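Local coordinates for electron transfer flavoprotein, alpha subunit (Thermotoga maritima, PDB 7KOE), which probably passes electrons between redox partners through bound flavin-adenine dinucleotide, as one subunit of a multichain electron transfer flavoprotein assembly, at residues 3-15 with 92-105. Numbering follows the deposited sequence.
Sequences EKKIIFVLIEHHG and YRPEIFLIGATLEG
I6-V9 and F97-G100 run parallel, 14° apart with their axes 4.6 Å from each other, tied by backbone bonds from E95 N to I6 O, F8 N to I96 O and L10 N to L98 O (2.8 Å) and by a weak one from L98 N to F8 O. F8 carries the apolar contact on one face of the sheet. The P94 ring lies over one face of the phenyl, its CB 3.6 Å from the ring centroid and almost on the normal, while F97 CE1 meets the edge in plane, 3.5 Å from F8 CD2, and Y92 CB meets it by CZ. F97 in turn receives F8 CB over one of its own faces, and L10 CD1 touches its rim 3.8 Å from CE2; with CG anti to the backbone N (chi1 -152°), F97 leans forward along its strand to reach both neighbours. Replacing F8 with an alanine would probably strip P94 of its aromatic platform and open a gap between P94, Y92 and F97. Across the sheet, I7 lies alongside I96, CG2 to CB 3.7 Å, and V9 CG2 rests against L98 CB. At the amino end K5 NZ makes a long salt bridge to E95 OE2, whose stronger partner is R157. Toward the other end, E12 OE1 sits 3.4 Å from I99 CG2, and T102, N-cap of helix 103-113, accepts from G105 N through OG1 while donating to E104 OE1. The two strands are adjacent, central members of the parallel sheet in this HUP-clan alpha/beta domain: W42 and V44 of strand 40-46 touch F8, helix 21-33 packs on I7 and V9, and L108 of helix 103-113 packs against L10 and I99 on the opposite face.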
ATOM      1  N   GLU B   3      45.741 -31.885 -13.611  1.00 82.07           N
ATOM      2  CA  GLU B   3      45.270 -33.220 -13.278  1.00 82.07           C
ATOM      3  C   GLU B   3      44.789 -33.337 -11.837  1.00 82.07           C
ATOM      4  O   GLU B   3      44.521 -34.453 -11.381  1.00 82.07           O
ATOM      5  CB  GLU B   3      46.376 -34.249 -13.567  1.00 82.07           C
ATOM      6  CG  GLU B   3      47.681 -34.011 -12.827  1.00 82.07           C
ATOM      7  CD  GLU B   3      47.769 -34.781 -11.527  1.00 82.07           C
ATOM      8  OE1 GLU B   3      47.061 -35.801 -11.394  1.00 82.07           O
ATOM      9  OE2 GLU B   3      48.537 -34.363 -10.638  1.00 82.07           O
ATOM     10  N   LYS B   4      44.694 -32.222 -11.106  1.00 79.48           N
ATOM     11  CA  LYS B   4      43.993 -32.222  -9.827  1.00 79.48           C
ATOM     12  C   LYS B   4      42.524 -31.845  -9.993  1.00 79.48           C
ATOM     13  O   LYS B   4      41.710 -32.146  -9.113  1.00 79.48           O
ATOM     14  CB  LYS B   4      44.685 -31.276  -8.843  1.00 79.48           C
ATOM     15  CG  LYS B   4      46.014 -31.796  -8.301  1.00 79.48           C
ATOM     16  CD  LYS B   4      45.817 -32.993  -7.384  1.00 79.48           C
ATOM     17  CE  LYS B   4      47.009 -33.180  -6.459  1.00 79.48           C
ATOM     18  NZ  LYS B   4      47.452 -34.598  -6.413  1.00 79.48           N
ATOM     19  N   LYS B   5      42.173 -31.182 -11.099  1.00 70.31           N
ATOM     20  CA  LYS B   5      40.774 -31.031 -11.509  1.00 70.31           C
ATOM     21  C   LYS B   5      40.411 -32.209 -12.415  1.00 70.31           C
ATOM     22  O   LYS B   5      40.484 -32.159 -13.643  1.00 70.31           O
ATOM     23  CB  LYS B   5      40.545 -29.692 -12.195  1.00 70.31           C
ATOM     24  CG  LYS B   5      40.613 -28.509 -11.248  1.00 70.31           C
ATOM     25  CD  LYS B   5      40.315 -27.206 -11.965  1.00 70.31           C
ATOM     26  CE  LYS B   5      40.461 -26.023 -11.022  1.00 70.31           C
ATOM     27  NZ  LYS B   5      39.414 -26.029  -9.964  1.00 70.31           N
ATOM     28  N   ILE B   6      40.017 -33.290 -11.760  1.00 61.66           N
ATOM     29  CA  ILE B   6      39.930 -34.613 -12.357  1.00 61.66           C
ATOM     30  C   ILE B   6      38.562 -35.179 -11.983  1.00 61.66           C
ATOM     31  O   ILE B   6      38.352 -35.684 -10.882  1.00 61.66           O
ATOM     32  CB  ILE B   6      41.110 -35.476 -11.890  1.00 61.66           C
ATOM     33  CG1 ILE B   6      40.999 -36.943 -12.294  1.00 61.66           C
ATOM     34  CG2 ILE B   6      41.482 -35.246 -10.408  1.00 61.66           C
ATOM     35  CD1 ILE B   6      42.256 -37.674 -11.934  1.00 61.66           C
ATOM     36  N   ILE B   7      37.595 -35.084 -12.890  1.00 55.20           N
ATOM     37  CA  ILE B   7      36.220 -35.362 -12.485  1.00 55.20           C
ATOM     38  C   ILE B   7      35.927 -36.849 -12.677  1.00 55.20           C
ATOM     39  O   ILE B   7      36.325 -37.457 -13.676  1.00 55.20           O
ATOM     40  CB  ILE B   7      35.224 -34.455 -13.224  1.00 55.20           C
ATOM     41  CG1 ILE B   7      35.242 -34.655 -14.737  1.00 55.20           C
ATOM     42  CG2 ILE B   7      35.574 -33.004 -12.948  1.00 55.20           C
ATOM     43  CD1 ILE B   7      34.280 -33.744 -15.467  1.00 55.20           C
ATOM     44  N   PHE B   8      35.289 -37.455 -11.680  1.00 53.25           N
ATOM     45  CA  PHE B   8      35.054 -38.891 -11.661  1.00 53.25           C
ATOM     46  C   PHE B   8      33.627 -39.205 -12.081  1.00 53.25           C
ATOM     47  O   PHE B   8      32.710 -38.410 -11.873  1.00 53.25           O
ATOM     48  CB  PHE B   8      35.292 -39.474 -10.266  1.00 53.25           C
ATOM     49  CG  PHE B   8      36.729 -39.772  -9.950  1.00 53.25           C
ATOM     50  CD1 PHE B   8      37.752 -39.373 -10.792  1.00 53.25           C
ATOM     51  CD2 PHE B   8      37.052 -40.460  -8.794  1.00 53.25           C
ATOM     52  CE1 PHE B   8      39.067 -39.652 -10.482  1.00 53.25           C
ATOM     53  CE2 PHE B   8      38.363 -40.747  -8.481  1.00 53.25           C
ATOM     54  CZ  PHE B   8      39.371 -40.343  -9.325  1.00 53.25           C
ATOM     55  N   VAL B   9      33.450 -40.380 -12.676  1.00 47.06           N
ATOM     56  CA  VAL B   9      32.137 -40.939 -12.979  1.00 47.06           C
ATOM     57  C   VAL B   9      32.197 -42.420 -12.642  1.00 47.06           C
ATOM     58  O   VAL B   9      33.052 -43.140 -13.163  1.00 47.06           O
ATOM     59  CB  VAL B   9      31.733 -40.744 -14.456  1.00 47.06           C
ATOM     60  CG1 VAL B   9      30.563 -41.639 -14.812  1.00 47.06           C
ATOM     61  CG2 VAL B   9      31.379 -39.300 -14.750  1.00 47.06           C
ATOM     62  N   LEU B  10      31.311 -42.877 -11.764  1.00 46.66           N
ATOM     63  CA  LEU B  10      31.265 -44.286 -11.407  1.00 46.66           C
ATOM     64  C   LEU B  10      30.445 -45.047 -12.439  1.00 46.66           C
ATOM     65  O   LEU B  10      29.414 -44.562 -12.912  1.00 46.66           O
ATOM     66  CB  LEU B  10      30.665 -44.474 -10.014  1.00 46.66           C
ATOM     67  CG  LEU B  10      31.022 -45.730  -9.215  1.00 46.66           C
ATOM     68  CD1 LEU B  10      30.961 -45.395  -7.750  1.00 46.66           C
ATOM     69  CD2 LEU B  10      30.101 -46.902  -9.505  1.00 46.66           C
ATOM     70  N   ILE B  11      30.911 -46.243 -12.785  1.00 49.86           N
ATOM     71  CA  ILE B  11      30.237 -47.107 -13.744  1.00 49.86           C
ATOM     72  C   ILE B  11      29.527 -48.207 -12.969  1.00 49.86           C
ATOM     73  O   ILE B  11      30.172 -49.026 -12.304  1.00 49.86           O
ATOM     74  CB  ILE B  11      31.206 -47.694 -14.785  1.00 49.86           C
ATOM     75  CG1 ILE B  11      31.733 -46.607 -15.727  1.00 49.86           C
ATOM     76  CG2 ILE B  11      30.521 -48.776 -15.603  1.00 49.86           C
ATOM     77  CD1 ILE B  11      33.064 -46.007 -15.338  1.00 49.86           C
ATOM     78  N   GLU B  12      28.201 -48.213 -13.045  1.00 55.75           N
ATOM     79  CA  GLU B  12      27.381 -49.230 -12.396  1.00 55.75           C
ATOM     80  C   GLU B  12      27.227 -50.400 -13.355  1.00 55.75           C
ATOM     81  O   GLU B  12      26.532 -50.285 -14.367  1.00 55.75           O
ATOM     82  CB  GLU B  12      26.016 -48.657 -12.017  1.00 55.75           C
ATOM     83  CG  GLU B  12      26.037 -47.549 -10.974  1.00 55.75           C
ATOM     84  CD  GLU B  12      26.348 -48.048  -9.575  1.00 55.75           C
ATOM     85  OE1 GLU B  12      26.734 -47.220  -8.726  1.00 55.75           O
ATOM     86  OE2 GLU B  12      26.176 -49.257  -9.312  1.00 55.75           O
ATOM     87  N   HIS B  13      27.865 -51.522 -13.046  1.00 56.96           N
ATOM     88  CA  HIS B  13      27.778 -52.712 -13.878  1.00 56.96           C
ATOM     89  C   HIS B  13      27.010 -53.803 -13.148  1.00 56.96           C
ATOM     90  O   HIS B  13      27.139 -53.961 -11.930  1.00 56.96           O
ATOM     91  CB  HIS B  13      29.166 -53.217 -14.273  1.00 56.96           C
ATOM     92  CG  HIS B  13      30.018 -53.612 -13.111  1.00 56.96           C
ATOM     93  ND1 HIS B  13      30.002 -54.880 -12.575  1.00 56.96           N
ATOM     94  CD2 HIS B  13      30.912 -52.906 -12.382  1.00 56.96           C
ATOM     95  CE1 HIS B  13      30.847 -54.938 -11.562  1.00 56.96           C
ATOM     96  NE2 HIS B  13      31.414 -53.754 -11.426  1.00 56.96           N
ATOM     97  N   HIS B  14      26.208 -54.554 -13.898  1.00 62.40           N
ATOM     98  CA  HIS B  14      25.366 -55.615 -13.354  1.00 62.40           C
ATOM     99  C   HIS B  14      25.807 -56.932 -13.981  1.00 62.40           C
ATOM    100  O   HIS B  14      25.284 -57.353 -15.015  1.00 62.40           O
ATOM    101  CB  HIS B  14      23.899 -55.321 -13.612  1.00 62.40           C
ATOM    102  CG  HIS B  14      23.442 -54.023 -13.024  1.00 62.40           C
ATOM    103  ND1 HIS B  14      23.634 -53.703 -11.697  1.00 62.40           N
ATOM    104  CD2 HIS B  14      22.813 -52.962 -13.581  1.00 62.40           C
ATOM    105  CE1 HIS B  14      23.140 -52.502 -11.461  1.00 62.40           C
ATOM    106  NE2 HIS B  14      22.634 -52.031 -12.587  1.00 62.40           N
ATOM    107  N   GLY B  15      26.777 -57.579 -13.344  1.00 65.39           N
ATOM    108  CA  GLY B  15      27.333 -58.818 -13.845  1.00 65.39           C
ATOM    109  C   GLY B  15      28.381 -58.590 -14.913  1.00 65.39           C
ATOM    110  O   GLY B  15      29.581 -58.639 -14.630  1.00 65.39           O
ATOM    111  N   TYR B  92      43.792 -40.202  -5.742  1.00 59.95           N
ATOM    112  CA  TYR B  92      43.815 -39.396  -6.954  1.00 59.95           C
ATOM    113  C   TYR B  92      43.255 -37.994  -6.772  1.00 59.95           C
ATOM    114  O   TYR B  92      43.482 -37.146  -7.643  1.00 59.95           O
ATOM    115  CB  TYR B  92      43.047 -40.109  -8.071  1.00 59.95           C
ATOM    116  CG  TYR B  92      43.650 -41.445  -8.425  1.00 59.95           C
ATOM    117  CD1 TYR B  92      44.751 -41.527  -9.268  1.00 59.95           C
ATOM    118  CD2 TYR B  92      43.133 -42.622  -7.905  1.00 59.95           C
ATOM    119  CE1 TYR B  92      45.314 -42.746  -9.588  1.00 59.95           C
ATOM    120  CE2 TYR B  92      43.690 -43.846  -8.218  1.00 59.95           C
ATOM    121  CZ  TYR B  92      44.780 -43.900  -9.060  1.00 59.95           C
ATOM    122  OH  TYR B  92      45.337 -45.116  -9.377  1.00 59.95           O
ATOM    123  N   ARG B  93      42.549 -37.735  -5.666  1.00 65.02           N
ATOM    124  CA  ARG B  93      41.930 -36.463  -5.285  1.00 65.02           C
ATOM    125  C   ARG B  93      41.057 -35.855  -6.380  1.00 65.02           C
ATOM    126  O   ARG B  93      41.466 -34.870  -7.008  1.00 65.02           O
ATOM    127  CB  ARG B  93      43.003 -35.461  -4.862  1.00 65.02           C
ATOM    128  CG  ARG B  93      43.775 -35.879  -3.627  1.00 65.02           C
ATOM    129  CD  ARG B  93      44.811 -34.833  -3.251  1.00 65.02           C
ATOM    130  NE  ARG B  93      44.192 -33.601  -2.775  1.00 65.02           N
ATOM    131  CZ  ARG B  93      43.910 -33.352  -1.501  1.00 65.02           C
ATOM    132  NH1 ARG B  93      44.196 -34.253  -0.571  1.00 65.02           N
ATOM    133  NH2 ARG B  93      43.345 -32.204  -1.154  1.00 65.02           N
ATOM    134  N   PRO B  94      39.875 -36.400  -6.650  1.00 55.97           N
ATOM    135  CA  PRO B  94      39.022 -35.861  -7.710  1.00 55.97           C
ATOM    136  C   PRO B  94      38.389 -34.530  -7.318  1.00 55.97           C
ATOM    137  O   PRO B  94      38.499 -34.056  -6.190  1.00 55.97           O
ATOM    138  CB  PRO B  94      37.961 -36.949  -7.890  1.00 55.97           C
ATOM    139  CG  PRO B  94      37.911 -37.630  -6.605  1.00 55.97           C
ATOM    140  CD  PRO B  94      39.311 -37.643  -6.104  1.00 55.97           C
ATOM    141  N   GLU B  95      37.721 -33.925  -8.293  1.00 55.65           N
ATOM    142  CA  GLU B  95      37.006 -32.667  -8.124  1.00 55.65           C
ATOM    143  C   GLU B  95      35.498 -32.845  -8.122  1.00 55.65           C
ATOM    144  O   GLU B  95      34.812 -32.268  -7.279  1.00 55.65           O
ATOM    145  CB  GLU B  95      37.402 -31.690  -9.237  1.00 55.65           C
ATOM    146  CG  GLU B  95      36.662 -30.364  -9.228  1.00 55.65           C
ATOM    147  CD  GLU B  95      37.320 -29.337  -8.332  1.00 55.65           C
ATOM    148  OE1 GLU B  95      38.456 -29.584  -7.882  1.00 55.65           O
ATOM    149  OE2 GLU B  95      36.707 -28.278  -8.088  1.00 55.65           O
ATOM    150  N   ILE B  96      34.970 -33.640  -9.049  1.00 48.16           N
ATOM    151  CA  ILE B  96      33.545 -33.921  -9.155  1.00 48.16           C
ATOM    152  C   ILE B  96      33.380 -35.429  -9.247  1.00 48.16           C
ATOM    153  O   ILE B  96      33.875 -36.052 -10.192  1.00 48.16           O
ATOM    154  CB  ILE B  96      32.912 -33.238 -10.378  1.00 48.16           C
ATOM    155  CG1 ILE B  96      32.921 -31.719 -10.226  1.00 48.16           C
ATOM    156  CG2 ILE B  96      31.508 -33.751 -10.613  1.00 48.16           C
ATOM    157  CD1 ILE B  96      32.458 -30.992 -11.462  1.00 48.16           C
ATOM    158  N   PHE B  97      32.694 -36.012  -8.275  1.00 46.17           N
ATOM    159  CA  PHE B  97      32.347 -37.426  -8.286  1.00 46.17           C
ATOM    160  C   PHE B  97      30.899 -37.534  -8.737  1.00 46.17           C
ATOM    161  O   PHE B  97      30.039 -36.813  -8.225  1.00 46.17           O
ATOM    162  CB  PHE B  97      32.525 -38.039  -6.898  1.00 46.17           C
ATOM    163  CG  PHE B  97      32.837 -39.501  -6.912  1.00 46.17           C
ATOM    164  CD1 PHE B  97      34.110 -39.949  -6.636  1.00 46.17           C
ATOM    165  CD2 PHE B  97      31.863 -40.428  -7.222  1.00 46.17           C
ATOM    166  CE1 PHE B  97      34.396 -41.298  -6.646  1.00 46.17           C
ATOM    167  CE2 PHE B  97      32.152 -41.773  -7.239  1.00 46.17           C
ATOM    168  CZ  PHE B  97      33.415 -42.205  -6.951  1.00 46.17           C
ATOM    169  N   LEU B  98      30.627 -38.417  -9.691  1.00 45.43           N
ATOM    170  CA  LEU B  98      29.284 -38.588 -10.230  1.00 45.43           C
ATOM    171  C   LEU B  98      28.897 -40.057 -10.177  1.00 45.43           C
ATOM    172  O   LEU B  98      29.565 -40.899 -10.782  1.00 45.43           O
ATOM    173  CB  LEU B  98      29.194 -38.074 -11.666  1.00 45.43           C
ATOM    174  CG  LEU B  98      29.264 -36.569 -11.906  1.00 45.43           C
ATOM    175  CD1 LEU B  98      28.843 -36.253 -13.324  1.00 45.43           C
ATOM    176  CD2 LEU B  98      28.389 -35.827 -10.927  1.00 45.43           C
ATOM    177  N   ILE B  99      27.825 -40.362  -9.448  1.00 42.95           N
ATOM    178  CA  ILE B  99      27.209 -41.681  -9.451  1.00 42.95           C
ATOM    179  C   ILE B  99      25.775 -41.509  -9.926  1.00 42.95           C
ATOM    180  O   ILE B  99      25.161 -40.462  -9.708  1.00 42.95           O
ATOM    181  CB  ILE B  99      27.257 -42.351  -8.058  1.00 42.95           C
ATOM    182  CG1 ILE B  99      28.610 -42.117  -7.399  1.00 42.95           C
ATOM    183  CG2 ILE B  99      27.021 -43.846  -8.158  1.00 42.95           C
ATOM    184  CD1 ILE B  99      28.734 -42.680  -6.013  1.00 42.95           C
ATOM    185  N   GLY B 100      25.253 -42.511 -10.627  1.00 45.61           N
ATOM    186  CA  GLY B 100      23.855 -42.486 -10.995  1.00 45.61           C
ATOM    187  C   GLY B 100      22.953 -42.725  -9.801  1.00 45.61           C
ATOM    188  O   GLY B 100      23.344 -43.329  -8.803  1.00 45.61           O
ATOM    189  N   ALA B 101      21.716 -42.244  -9.899  1.00 45.93           N
ATOM    190  CA  ALA B 101      20.762 -42.435  -8.805  1.00 45.93           C
ATOM    191  C   ALA B 101      19.971 -43.722  -8.963  1.00 45.93           C
ATOM    192  O   ALA B 101      18.743 -43.746  -8.924  1.00 45.93           O
ATOM    193  CB  ALA B 101      19.831 -41.236  -8.681  1.00 45.93           C
ATOM    194  N   THR B 102      20.697 -44.815  -9.147  1.00 48.27           N
ATOM    195  CA  THR B 102      20.135 -46.126  -8.922  1.00 48.27           C
ATOM    196  C   THR B 102      20.070 -46.382  -7.420  1.00 48.27           C
ATOM    197  O   THR B 102      20.618 -45.626  -6.615  1.00 48.27           O
ATOM    198  CB  THR B 102      20.973 -47.185  -9.634  1.00 48.27           C
ATOM    199  OG1 THR B 102      22.175 -47.423  -8.896  1.00 48.27           O
ATOM    200  CG2 THR B 102      21.333 -46.721 -11.028  1.00 48.27           C
ATOM    201  N   LEU B 103      19.378 -47.456  -7.036  1.00 46.40           N
ATOM    202  CA  LEU B 103      19.253 -47.757  -5.615  1.00 46.40           C
ATOM    203  C   LEU B 103      20.580 -48.198  -5.012  1.00 46.40           C
ATOM    204  O   LEU B 103      20.830 -47.953  -3.829  1.00 46.40           O
ATOM    205  CB  LEU B 103      18.175 -48.815  -5.387  1.00 46.40           C
ATOM    206  CG  LEU B 103      16.730 -48.369  -5.616  1.00 46.40           C
ATOM    207  CD1 LEU B 103      15.766 -49.432  -5.142  1.00 46.40           C
ATOM    208  CD2 LEU B 103      16.448 -47.056  -4.916  1.00 46.40           C
ATOM    209  N   GLU B 104      21.453 -48.816  -5.804  1.00 51.67           N
ATOM    210  CA  GLU B 104      22.814 -49.027  -5.331  1.00 51.67           C
ATOM    211  C   GLU B 104      23.615 -47.736  -5.325  1.00 51.67           C
ATOM    212  O   GLU B 104      24.480 -47.561  -4.468  1.00 51.67           O
ATOM    213  CB  GLU B 104      23.535 -50.071  -6.183  1.00 51.67           C
ATOM    214  CG  GLU B 104      22.715 -51.296  -6.524  1.00 51.67           C
ATOM    215  CD  GLU B 104      22.098 -51.217  -7.898  1.00 51.67           C
ATOM    216  OE1 GLU B 104      21.752 -50.105  -8.335  1.00 51.67           O
ATOM    217  OE2 GLU B 104      21.981 -52.267  -8.552  1.00 51.67           O
ATOM    218  N   GLY B 105      23.340 -46.826  -6.253  1.00 44.35           N
ATOM    219  CA  GLY B 105      24.105 -45.602  -6.360  1.00 44.35           C
ATOM    220  C   GLY B 105      23.830 -44.604  -5.257  1.00 44.35           C
ATOM    221  O   GLY B 105      24.757 -43.976  -4.741  1.00 44.35           O
TER